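Long-range contacts in pyruvate formate-lyase 2 (Archaeoglobus fulgidus, PDB 2F3O), which is a glycyl radical enzyme related to pyruvate formate-lyase and probably acts as a lyase, although its physiological reaction is not established: residues V158-L163 and Q255-V260; E245-F250 and Y283-K288; G664-G669 and R771-I776; S690-L695 and H722-I727. One frame throughout, in Å; residues are numbered along the deposited sequence.

Contact 1 (V158-L163 and Q255-V260)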
# COMPACT_ATOMS: atom_id res chain seq x y z
N VAL A 158 -12.05 -10.14 25.67
CA VAL A 158 -10.90 -9.32 26.01
C VAL A 158 -9.61 -10.11 26.08
O VAL A 158 -9.56 -11.19 26.67
CB VAL A 158 -11.15 -8.72 27.38
CG1 VAL A 158 -9.99 -7.87 27.82
CG2 VAL A 158 -12.43 -7.94 27.37
N ASN A 159 -8.55 -9.59 25.48
CA ASN A 159 -7.27 -10.28 25.51
C ASN A 159 -6.56 -10.12 26.86
O ASN A 159 -5.63 -9.32 27.00
CB ASN A 159 -6.39 -9.80 24.38
CG ASN A 159 -5.21 -10.70 24.10
OD1 ASN A 159 -4.81 -11.51 24.94
ND2 ASN A 159 -4.61 -10.54 22.91
N TYR A 160 -6.99 -10.90 27.85
CA TYR A 160 -6.32 -10.90 29.14
C TYR A 160 -4.87 -11.36 29.15
O TYR A 160 -4.07 -10.71 29.82
CB TYR A 160 -7.17 -11.56 30.23
CG TYR A 160 -8.31 -10.66 30.60
CD1 TYR A 160 -9.62 -11.02 30.34
CD2 TYR A 160 -8.08 -9.42 31.15
CE1 TYR A 160 -10.66 -10.18 30.64
CE2 TYR A 160 -9.11 -8.56 31.46
CZ TYR A 160 -10.40 -8.94 31.20
OH TYR A 160 -11.44 -8.09 31.50
N PRO A 161 -4.51 -12.42 28.41
CA PRO A 161 -3.08 -12.72 28.41
C PRO A 161 -2.14 -11.63 27.85
O PRO A 161 -0.99 -11.58 28.27
CB PRO A 161 -2.98 -14.02 27.59
CG PRO A 161 -4.22 -14.14 26.88
CD PRO A 161 -5.26 -13.44 27.66
N TYR A 162 -2.63 -10.78 26.93
CA TYR A 162 -1.86 -9.63 26.44
C TYR A 162 -1.65 -8.64 27.59
O TYR A 162 -0.55 -8.10 27.78
CB TYR A 162 -2.62 -8.92 25.30
CG TYR A 162 -1.87 -7.78 24.61
CD1 TYR A 162 -0.72 -8.02 23.88
CD2 TYR A 162 -2.33 -6.45 24.68
CE1 TYR A 162 -0.05 -7.01 23.24
CE2 TYR A 162 -1.65 -5.41 24.03
CZ TYR A 162 -0.49 -5.71 23.32
OH TYR A 162 0.26 -4.74 22.66
N LEU A 163 -2.72 -8.44 28.35
CA LEU A 163 -2.75 -7.50 29.44
C LEU A 163 -1.88 -8.00 30.57
O LEU A 163 -1.06 -7.24 31.10
CB LEU A 163 -4.19 -7.27 29.91
CG LEU A 163 -5.07 -6.51 28.91
CD1 LEU A 163 -6.49 -6.35 29.41
CD2 LEU A 163 -4.47 -5.15 28.56
N GLN A 255 -7.79 -10.77 40.39
CA GLN A 255 -8.17 -9.40 40.73
C GLN A 255 -7.83 -8.42 39.60
O GLN A 255 -8.60 -7.48 39.33
CB GLN A 255 -7.56 -8.96 42.06
CG GLN A 255 -7.95 -7.54 42.50
CD GLN A 255 -9.44 -7.32 42.68
OE1 GLN A 255 -10.01 -7.71 43.67
NE2 GLN A 255 -10.05 -6.67 41.73
N PHE A 256 -6.70 -8.68 38.92
CA PHE A 256 -6.35 -7.96 37.68
C PHE A 256 -7.50 -8.00 36.68
O PHE A 256 -8.09 -6.96 36.39
CB PHE A 256 -5.10 -8.56 37.04
CG PHE A 256 -4.53 -7.74 35.90
CD1 PHE A 256 -5.24 -7.55 34.72
CD2 PHE A 256 -3.25 -7.23 36.00
CE1 PHE A 256 -4.70 -6.84 33.68
CE2 PHE A 256 -2.70 -6.50 34.96
CZ PHE A 256 -3.43 -6.31 33.80
N VAL A 257 -7.80 -9.20 36.16
CA VAL A 257 -8.86 -9.34 35.17
C VAL A 257 -10.20 -8.71 35.59
O VAL A 257 -10.79 -7.97 34.81
CB VAL A 257 -9.00 -10.78 34.53
CG1 VAL A 257 -8.13 -11.79 35.19
CG2 VAL A 257 -10.46 -11.25 34.49
N TRP A 258 -10.63 -8.91 36.84
CA TRP A 258 -11.91 -8.31 37.21
C TRP A 258 -11.93 -6.77 37.29
O TRP A 258 -12.95 -6.12 36.97
CB TRP A 258 -12.52 -8.97 38.46
CG TRP A 258 -13.79 -8.31 38.76
CD1 TRP A 258 -14.01 -7.37 39.73
CD2 TRP A 258 -15.01 -8.42 38.02
NE1 TRP A 258 -15.30 -6.91 39.65
CE2 TRP A 258 -15.94 -7.54 38.62
CE3 TRP A 258 -15.43 -9.18 36.93
CZ2 TRP A 258 -17.25 -7.41 38.15
CZ3 TRP A 258 -16.72 -9.06 36.48
CH2 TRP A 258 -17.61 -8.18 37.08
N LEU A 259 -10.81 -6.15 37.68
CA LEU A 259 -10.78 -4.70 37.68
C LEU A 259 -10.97 -4.16 36.27
O LEU A 259 -11.87 -3.33 36.06
CB LEU A 259 -9.53 -4.13 38.33
CG LEU A 259 -9.64 -4.03 39.87
CD1 LEU A 259 -8.28 -3.72 40.53
CD2 LEU A 259 -10.72 -3.06 40.37
N VAL A 260 -10.17 -4.64 35.30
CA VAL A 260 -10.33 -4.16 33.92
C VAL A 260 -11.68 -4.58 33.33
O VAL A 260 -12.32 -3.80 32.61
CB VAL A 260 -9.09 -4.43 33.01
CG1 VAL A 260 -8.12 -5.32 33.68
CG2 VAL A 260 -9.47 -4.96 31.63

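Contact 2 (E245-F250 and Y283-K288)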
# COMPACT_ATOMS: atom_id res chain seq x y z
N GLU A 245 0.75 -3.48 37.54
CA GLU A 245 1.88 -4.38 37.34
C GLU A 245 1.44 -5.73 36.84
O GLU A 245 0.27 -6.09 36.98
CB GLU A 245 2.64 -4.59 38.65
CG GLU A 245 3.06 -3.32 39.35
CD GLU A 245 3.94 -2.45 38.48
OE1 GLU A 245 3.77 -1.21 38.49
OE2 GLU A 245 4.81 -3.01 37.77
N LYS A 246 2.36 -6.48 36.24
CA LYS A 246 2.12 -7.89 35.95
C LYS A 246 1.92 -8.61 37.26
O LYS A 246 2.72 -8.44 38.19
CB LYS A 246 3.32 -8.51 35.27
CG LYS A 246 3.43 -8.21 33.82
CD LYS A 246 4.79 -8.57 33.37
CE LYS A 246 5.76 -8.00 34.37
NZ LYS A 246 7.04 -7.63 33.73
N PRO A 247 0.82 -9.36 37.37
CA PRO A 247 0.57 -10.19 38.53
C PRO A 247 1.52 -11.38 38.63
O PRO A 247 2.02 -11.87 37.61
CB PRO A 247 -0.87 -10.66 38.31
CG PRO A 247 -1.08 -10.55 36.90
CD PRO A 247 -0.28 -9.43 36.40
N GLU A 248 1.77 -11.84 39.87
CA GLU A 248 2.60 -13.03 40.09
C GLU A 248 1.87 -14.18 40.80
O GLU A 248 2.28 -15.35 40.71
CB GLU A 248 3.88 -12.67 40.82
CG GLU A 248 5.00 -12.31 39.87
CD GLU A 248 5.86 -11.20 40.41
OE1 GLU A 248 5.28 -10.15 40.78
OE2 GLU A 248 7.10 -11.36 40.45
N THR A 249 0.79 -13.86 41.50
CA THR A 249 0.00 -14.88 42.16
C THR A 249 -1.36 -15.03 41.47
O THR A 249 -1.75 -14.18 40.67
CB THR A 249 -0.15 -14.61 43.69
OG1 THR A 249 -1.17 -13.62 43.90
CG2 THR A 249 1.16 -14.13 44.30
N PHE A 250 -2.07 -16.12 41.77
CA PHE A 250 -3.36 -16.41 41.19
C PHE A 250 -4.40 -15.39 41.64
O PHE A 250 -5.25 -14.96 40.85
CB PHE A 250 -3.77 -17.84 41.56
CG PHE A 250 -5.15 -18.24 41.10
CD1 PHE A 250 -5.35 -18.73 39.82
CD2 PHE A 250 -6.24 -18.18 41.96
CE1 PHE A 250 -6.62 -19.11 39.40
CE2 PHE A 250 -7.51 -18.56 41.55
CZ PHE A 250 -7.70 -19.02 40.26
N TYR A 283 -4.07 -20.65 34.57
CA TYR A 283 -3.38 -21.86 35.00
C TYR A 283 -1.89 -21.75 35.36
O TYR A 283 -1.46 -22.46 36.26
CB TYR A 283 -3.64 -23.05 34.05
CG TYR A 283 -3.21 -24.40 34.63
CD1 TYR A 283 -3.87 -24.97 35.71
CD2 TYR A 283 -2.13 -25.08 34.11
CE1 TYR A 283 -3.47 -26.20 36.25
CE2 TYR A 283 -1.71 -26.30 34.63
CZ TYR A 283 -2.38 -26.86 35.70
OH TYR A 283 -1.93 -28.08 36.19
N PRO A 284 -1.10 -20.91 34.67
CA PRO A 284 0.26 -20.73 35.21
C PRO A 284 0.34 -20.22 36.66
O PRO A 284 1.18 -20.69 37.42
CB PRO A 284 0.88 -19.70 34.25
CG PRO A 284 0.15 -19.90 32.98
CD PRO A 284 -1.27 -20.15 33.42
N PHE A 285 -0.54 -19.30 37.03
CA PHE A 285 -0.54 -18.71 38.37
C PHE A 285 -1.07 -19.72 39.37
O PHE A 285 -0.57 -19.84 40.48
CB PHE A 285 -1.38 -17.44 38.40
CG PHE A 285 -0.98 -16.46 37.36
CD1 PHE A 285 0.17 -15.70 37.51
CD2 PHE A 285 -1.73 -16.31 36.20
CE1 PHE A 285 0.57 -14.79 36.53
CE2 PHE A 285 -1.34 -15.40 35.22
CZ PHE A 285 -0.19 -14.65 35.39
N PHE A 286 -2.08 -20.47 38.95
CA PHE A 286 -2.67 -21.51 39.75
C PHE A 286 -1.67 -22.64 40.05
O PHE A 286 -1.50 -23.01 41.21
CB PHE A 286 -3.89 -22.07 39.03
CG PHE A 286 -4.63 -23.11 39.81
CD1 PHE A 286 -5.55 -22.74 40.77
CD2 PHE A 286 -4.42 -24.46 39.56
CE1 PHE A 286 -6.24 -23.70 41.47
CE2 PHE A 286 -5.11 -25.43 40.27
CZ PHE A 286 -6.02 -25.05 41.22
N LYS A 287 -1.02 -23.17 39.02
CA LYS A 287 -0.08 -24.29 39.17
C LYS A 287 1.11 -23.93 40.06
O LYS A 287 1.57 -24.75 40.83
CB LYS A 287 0.40 -24.82 37.81
CG LYS A 287 1.47 -25.92 37.84
CD LYS A 287 1.20 -27.00 36.79
CE LYS A 287 2.44 -27.84 36.47
NZ LYS A 287 3.43 -27.16 35.58
N LYS A 288 1.57 -22.68 39.97
CA LYS A 288 2.67 -22.20 40.78
C LYS A 288 2.23 -22.10 42.23
O LYS A 288 2.92 -22.59 43.10
CB LYS A 288 3.12 -20.84 40.29
CG LYS A 288 4.31 -20.24 41.02
CD LYS A 288 4.47 -18.76 40.65
CE LYS A 288 5.92 -18.30 40.68
NZ LYS A 288 6.43 -18.15 42.06

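Contact 3 (G664-G669 and R771-I776)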
# COMPACT_ATOMS: atom_id res chain seq x y z
N GLY A 664 -42.89 -27.82 18.71
CA GLY A 664 -43.81 -28.94 18.59
C GLY A 664 -43.85 -29.63 17.24
O GLY A 664 -44.85 -30.25 16.89
N MET A 665 -42.78 -29.52 16.46
CA MET A 665 -42.70 -30.21 15.18
C MET A 665 -41.66 -31.32 15.25
O MET A 665 -41.35 -31.98 14.25
CB MET A 665 -42.33 -29.24 14.07
CG MET A 665 -43.24 -28.07 13.98
SD MET A 665 -44.91 -28.58 13.58
CE MET A 665 -45.84 -27.11 14.00
N ASP A 666 -41.13 -31.52 16.45
CA ASP A 666 -40.08 -32.51 16.68
C ASP A 666 -40.68 -33.80 17.23
O ASP A 666 -40.49 -34.15 18.39
CB ASP A 666 -38.98 -31.94 17.59
CG ASP A 666 -39.54 -31.12 18.76
OD1 ASP A 666 -40.01 -29.97 18.54
OD2 ASP A 666 -39.48 -31.62 19.90
N ARG A 667 -41.43 -34.49 16.37
CA ARG A 667 -42.20 -35.68 16.75
C ARG A 667 -41.34 -36.94 16.96
O ARG A 667 -41.51 -37.64 17.96
CB ARG A 667 -43.34 -35.92 15.77
CG ARG A 667 -44.43 -34.84 15.82
CD ARG A 667 -45.40 -34.96 14.64
NE ARG A 667 -45.90 -33.66 14.16
CZ ARG A 667 -45.37 -32.95 13.16
NH1 ARG A 667 -44.29 -33.38 12.51
NH2 ARG A 667 -45.92 -31.79 12.81
N GLU A 668 -40.43 -37.24 16.03
CA GLU A 668 -39.32 -38.14 16.36
C GLU A 668 -38.39 -37.32 17.22
O GLU A 668 -38.17 -36.12 16.95
CB GLU A 668 -38.58 -38.60 15.11
CG GLU A 668 -39.45 -38.66 13.89
CD GLU A 668 -40.44 -39.80 13.95
OE1 GLU A 668 -40.08 -40.86 14.52
OE2 GLU A 668 -41.56 -39.64 13.42
N GLY A 669 -37.86 -37.94 18.27
CA GLY A 669 -37.41 -37.16 19.41
C GLY A 669 -36.06 -36.50 19.37
O GLY A 669 -35.58 -36.06 18.33
N ARG A 771 -41.59 -26.58 24.45
CA ARG A 771 -40.49 -27.23 23.74
C ARG A 771 -39.83 -28.36 24.54
O ARG A 771 -38.85 -28.96 24.10
CB ARG A 771 -39.45 -26.18 23.30
CG ARG A 771 -40.00 -25.18 22.30
CD ARG A 771 -38.98 -24.12 21.92
NE ARG A 771 -37.86 -24.75 21.24
CZ ARG A 771 -37.81 -24.94 19.93
NH1 ARG A 771 -38.79 -24.51 19.14
NH2 ARG A 771 -36.76 -25.55 19.40
N ILE A 772 -40.38 -28.64 25.72
CA ILE A 772 -39.91 -29.73 26.57
C ILE A 772 -40.25 -31.05 25.90
O ILE A 772 -41.41 -31.36 25.63
CB ILE A 772 -40.53 -29.65 27.97
CG1 ILE A 772 -40.09 -28.37 28.67
CG2 ILE A 772 -40.13 -30.84 28.80
CD1 ILE A 772 -40.88 -28.03 29.93
N SER A 773 -39.21 -31.82 25.62
CA SER A 773 -39.33 -33.02 24.82
C SER A 773 -39.28 -34.27 25.70
O SER A 773 -38.68 -34.25 26.78
CB SER A 773 -38.24 -33.04 23.75
OG SER A 773 -38.20 -34.25 23.02
N CYS A 774 -39.93 -35.34 25.22
CA CYS A 774 -39.96 -36.65 25.90
C CYS A 774 -39.34 -37.82 25.11
O CYS A 774 -38.75 -38.72 25.71
CB CYS A 774 -41.39 -37.03 26.26
SG CYS A 774 -42.04 -35.93 27.49
N ARG A 775 -39.50 -37.80 23.78
CA ARG A 775 -38.93 -38.86 22.93
C ARG A 775 -37.39 -38.82 22.93
O ARG A 775 -36.77 -37.76 23.01
CB ARG A 775 -39.47 -38.81 21.49
CG ARG A 775 -40.95 -39.05 21.23
CD ARG A 775 -41.34 -40.52 21.19
NE ARG A 775 -42.77 -40.71 20.92
CZ ARG A 775 -43.78 -40.44 21.78
NH1 ARG A 775 -43.57 -39.94 23.00
NH2 ARG A 775 -45.04 -40.66 21.39
N ILE A 776 -36.82 -40.03 22.79
CA ILE A 776 -35.38 -40.38 22.83
C ILE A 776 -34.58 -39.91 24.06
O ILE A 776 -35.02 -39.12 24.89
CB ILE A 776 -34.62 -40.22 21.44
CG1 ILE A 776 -35.60 -40.17 20.27
CG2 ILE A 776 -33.69 -41.43 21.20
CD1 ILE A 776 -34.97 -40.01 18.89
OXT ILE A 776 -33.47 -40.35 24.31

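Contact 4 (S690-L695 and H722-I727)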
# COMPACT_ATOMS: atom_id res chain seq x y z
N SER A 690 -26.90 -21.64 17.39
CA SER A 690 -27.53 -22.01 18.65
C SER A 690 -28.49 -23.19 18.50
O SER A 690 -29.54 -23.06 17.86
CB SER A 690 -28.26 -20.83 19.25
OG SER A 690 -29.17 -21.26 20.24
N LEU A 691 -28.12 -24.31 19.10
CA LEU A 691 -29.01 -25.46 19.23
C LEU A 691 -29.36 -25.70 20.70
O LEU A 691 -28.48 -25.99 21.52
CB LEU A 691 -28.37 -26.71 18.63
CG LEU A 691 -29.12 -28.02 18.83
CD1 LEU A 691 -30.47 -27.94 18.14
CD2 LEU A 691 -28.30 -29.19 18.33
N THR A 692 -30.65 -25.58 21.04
CA THR A 692 -31.12 -25.83 22.40
C THR A 692 -31.96 -27.09 22.49
O THR A 692 -32.95 -27.22 21.77
CB THR A 692 -32.02 -24.71 22.86
OG1 THR A 692 -31.46 -23.47 22.44
CG2 THR A 692 -32.17 -24.75 24.37
N ILE A 693 -31.58 -28.00 23.37
CA ILE A 693 -32.33 -29.24 23.56
C ILE A 693 -33.04 -29.28 24.92
O ILE A 693 -32.39 -29.33 25.96
CB ILE A 693 -31.43 -30.48 23.33
CG1 ILE A 693 -31.11 -30.61 21.84
CG2 ILE A 693 -32.09 -31.76 23.82
CD1 ILE A 693 -32.36 -30.54 20.99
N ASN A 694 -34.37 -29.23 24.90
CA ASN A 694 -35.14 -29.21 26.15
C ASN A 694 -35.71 -30.58 26.51
O ASN A 694 -36.48 -31.17 25.75
CB ASN A 694 -36.28 -28.20 26.07
CG ASN A 694 -35.79 -26.78 26.08
OD1 ASN A 694 -34.59 -26.53 26.06
ND2 ASN A 694 -36.71 -25.83 26.12
N LEU A 695 -35.32 -31.07 27.68
CA LEU A 695 -35.67 -32.40 28.12
C LEU A 695 -36.46 -32.36 29.43
O LEU A 695 -36.13 -31.58 30.33
CB LEU A 695 -34.41 -33.25 28.31
CG LEU A 695 -33.76 -33.80 27.04
CD1 LEU A 695 -32.41 -34.39 27.37
CD2 LEU A 695 -34.65 -34.85 26.41
N HIS A 722 -22.71 -26.38 18.15
CA HIS A 722 -23.03 -26.01 19.51
C HIS A 722 -24.28 -26.74 19.97
O HIS A 722 -25.19 -26.94 19.19
CB HIS A 722 -23.15 -24.49 19.59
CG HIS A 722 -24.05 -23.98 20.66
ND1 HIS A 722 -25.42 -23.88 20.50
CD2 HIS A 722 -23.78 -23.47 21.89
CE1 HIS A 722 -25.96 -23.37 21.60
NE2 HIS A 722 -24.98 -23.11 22.46
N VAL A 723 -24.29 -27.18 21.22
CA VAL A 723 -25.50 -27.73 21.81
C VAL A 723 -25.60 -27.23 23.24
O VAL A 723 -24.58 -27.00 23.89
CB VAL A 723 -25.52 -29.30 21.75
CG1 VAL A 723 -24.60 -29.94 22.79
CG2 VAL A 723 -26.94 -29.82 21.89
N GLN A 724 -26.82 -27.00 23.70
CA GLN A 724 -27.05 -26.69 25.10
C GLN A 724 -28.33 -27.36 25.59
O GLN A 724 -29.29 -27.55 24.83
CB GLN A 724 -27.13 -25.19 25.33
CG GLN A 724 -28.24 -24.53 24.58
CD GLN A 724 -28.37 -23.08 24.90
OE1 GLN A 724 -27.45 -22.47 25.47
NE2 GLN A 724 -29.50 -22.51 24.56
N PHE A 725 -28.33 -27.71 26.86
CA PHE A 725 -29.42 -28.50 27.42
C PHE A 725 -30.22 -27.83 28.52
O PHE A 725 -29.71 -27.05 29.31
CB PHE A 725 -28.86 -29.77 27.99
CG PHE A 725 -28.31 -30.72 26.97
CD1 PHE A 725 -26.94 -30.94 26.88
CD2 PHE A 725 -29.17 -31.40 26.10
CE1 PHE A 725 -26.43 -31.82 25.94
CE2 PHE A 725 -28.67 -32.28 25.16
CZ PHE A 725 -27.30 -32.50 25.08
N ASN A 726 -31.49 -28.18 28.56
CA ASN A 726 -32.38 -27.80 29.65
C ASN A 726 -33.01 -29.02 30.28
O ASN A 726 -33.58 -29.86 29.58
CB ASN A 726 -33.48 -26.89 29.13
CG ASN A 726 -33.14 -25.44 29.27
OD1 ASN A 726 -32.38 -25.05 30.16
ND2 ASN A 726 -33.69 -24.63 28.38
N ILE A 727 -32.91 -29.11 31.60
CA ILE A 727 -33.64 -30.13 32.35
C ILE A 727 -34.74 -29.41 33.12
O ILE A 727 -34.49 -28.67 34.07
CB ILE A 727 -32.73 -30.94 33.27
CG1 ILE A 727 -31.57 -31.55 32.48
CG2 ILE A 727 -33.51 -32.02 33.94
CD1 ILE A 727 -31.97 -32.37 31.28

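Contact 1 (V158-L163 and Q255-V260)
A first torsion that sets CG beside the backbone N and anti to the carbonyl carbon (chi1 -73°) carries the Tyr160 ring from the start of helix 160-164 across to Val257 and Val260 of helix 250-267. Val257 CB stands 3.8 Å from the centroid of the Tyr160 ring, almost on the ring normal (13° off), which makes a CH-pi contact over the centre of one face. On the opposite face lies Val158 CG1, nearer the rim, and the ring is thus held between two valines, one from each segment. Val260 comes in at the edge, its CG2 3.6 Å from Tyr160 CE2. Val260 CG2 also meets Leu163 CD1 tip to tip at 4.0 Å. Leu163 also rests its CB 3.8 Å from Phe256 CE1, because Phe256 keeps CG anti to its own N (chi1 -170°) and its ring reaches across to Leu163. Phe168 of helix 168-184 touches both Leu163 and Phe256 and continues this apolar layer. Asparagine suits the N-cap: Asn159 OD1 accepts from Tyr162 N at 3.0 Å, with the donor above the carbonyl plane. The phenol has its own polar mate, since Tyr160 OH is hydrogen-bonded to Gln261. Cutting Tyr160 back to alanine would probably open a gap between Val158 and Val257 and leave Gln261 without its phenolic partner. No hydrogen bond joins the two segments, so their association rests on dispersion and the exclusion of water, with Asn159 OD1 and Tyr160 OH bonded elsewhere.

Contact 2 (E245-F250 and Y283-K288)
Glu248 O is approached by two side chains of helix 283-289, in contacts that are not hydrogen bonds: Phe285 CD1 lies 3.8 Å from Glu248 O, which sits in the plane of the phenyl ring, and Lys288 CD is 4.1 Å from Glu248 O. CG of Phe285 stands beside its backbone N, anti to the carbonyl carbon (chi1 -53°), and this puts the ring along residues 247-249, with CE1 3.4 Å from Pro247 O. Phenylalanine suits the place because its ring edge carries weakly positive C-H groups that can face carbonyl oxygens, while its CB packs on Phe250, 3.6 Å from Phe250 CA. Phe250 and Phe286 run side by side, pointing the same way, and the edge of Phe286 is turned toward the face of Phe250, with ring centroids 5.5 Å apart and planes at 69°. Phe250 CD1 also packs on Phe286 CB at 3.7 Å. Phe250 N is hydrogen-bonded to Asp289 OD2. At the periphery, Glu248 pairs with Lys241, and Lys288 with Glu292. Thr249 caps helix 250-267 through OG1 to Glu252 N, and the whole is a side-chain-capped helix start packed on a neighbouring helix through a T-shaped phenylalanine pair.

Contact 3 (G664-G669 and R771-I776)
From its CB outward, Arg775 first meets Gly669 and then Arg667: CB lies 3.4 Å from Gly669 CA, and CG lies 3.6 Å from Arg667 O. The chain then bends (chi2 -81°), and the guanidinium passes Arg667 O obliquely, without a hydrogen bond, to end at the surface. Its methylene root therefore does the packing, while the charged end stays outside. Ile776, the last residue, covers the same glycine from further along the tail, with CG1 3.6 Å from Gly669 CA and CD1 3.6 Å from Gly669 N. Glycine suits this place because a side chain on Gly669 would point toward the tail, into the space filled by Arg775 and Ile776. Nearer the start of the tail the meeting is looser. Asp666 OD2 is 4.3 Å from Ser773 OG, and Asp666 OD1 stands 5.6 Å from Arg771 NH2, a distance that leaves at most a long-range attraction. Arg771 instead spends NH1 on Pro661 O and Thr663 OG1. Gly669 is the N-cap of helix 670-677, and Arg775 shares a backbone bond with Val670 at that helix's start. On its other side, Ser773 makes backbone bonds to Asn694 and Ser696, so the C-terminal tail runs between the beginning of helix 670-677 and strand 692-696.

Contact 4 (S690-L695 and H722-I727)
Ile693 N to Gln724 O is a 2.8 Å bond, almost straight at 178°; Leu695 N bonds to Asn726 O, and Gln724 N and Asn726 N return to Leu691 O and Ile693 O, as in parallel strands. At the start a ring nitrogen stands in for a carbonyl: His722 ND1 accepts from Leu691 N at 3.1 Å, in the ring plane. On one face, Gln724 CG sits between the backbone N and the carbonyl carbon (chi1 61°), and the extended chain beyond carries the amide to Thr692. Glutamine suits the place because NE2 donates to Thr692 OG1 at 3.0 Å while OE1 bonds to Arg749 NE. Asn726 ND2 gives to Asn694 OD1, and Asn726 OD1 turns to Arg749 N. A leucine in place of Gln724 would probably leave Thr692 OG1 without its donor and Arg749 NE without this acceptor. The other face is apolar: Ile693 CB lies 3.7 Å from Phe725 CD2, and Leu695 CB 3.9 Å from Ile727 CD1. Helix 670-677 covers Leu691, Ile693 and Leu695; helix 704-717, within the beta-alpha-beta crossover joining the strands, covers Leu695, Phe725 and Ile727, while strand 396-400 runs antiparallel along strand 722-728.

In the fold
The contacts form two pairs on distant parts of the chain. Contacts 1 and 2, with centres 12 Å apart, interlock along the sequence and meet where Phe256 CE2 lies 3.6 Å from Glu245 O; both also border the second subunit. Contact 4 is nested inside the loop closed by contact 3, and their centres are again 12 Å apart, joined by a probable hydrogen bond of 2.8 Å from Ser773 N to Asn694 O. Centres of contacts 1 and 3 are 43 Å apart. Contact 4 is linked to the probable active site: Ser690 OG bonds to Ala751 O, beside Gly752, the predicted radical position, and the Ser690 side chain is about 10 Å from a bound glycerol.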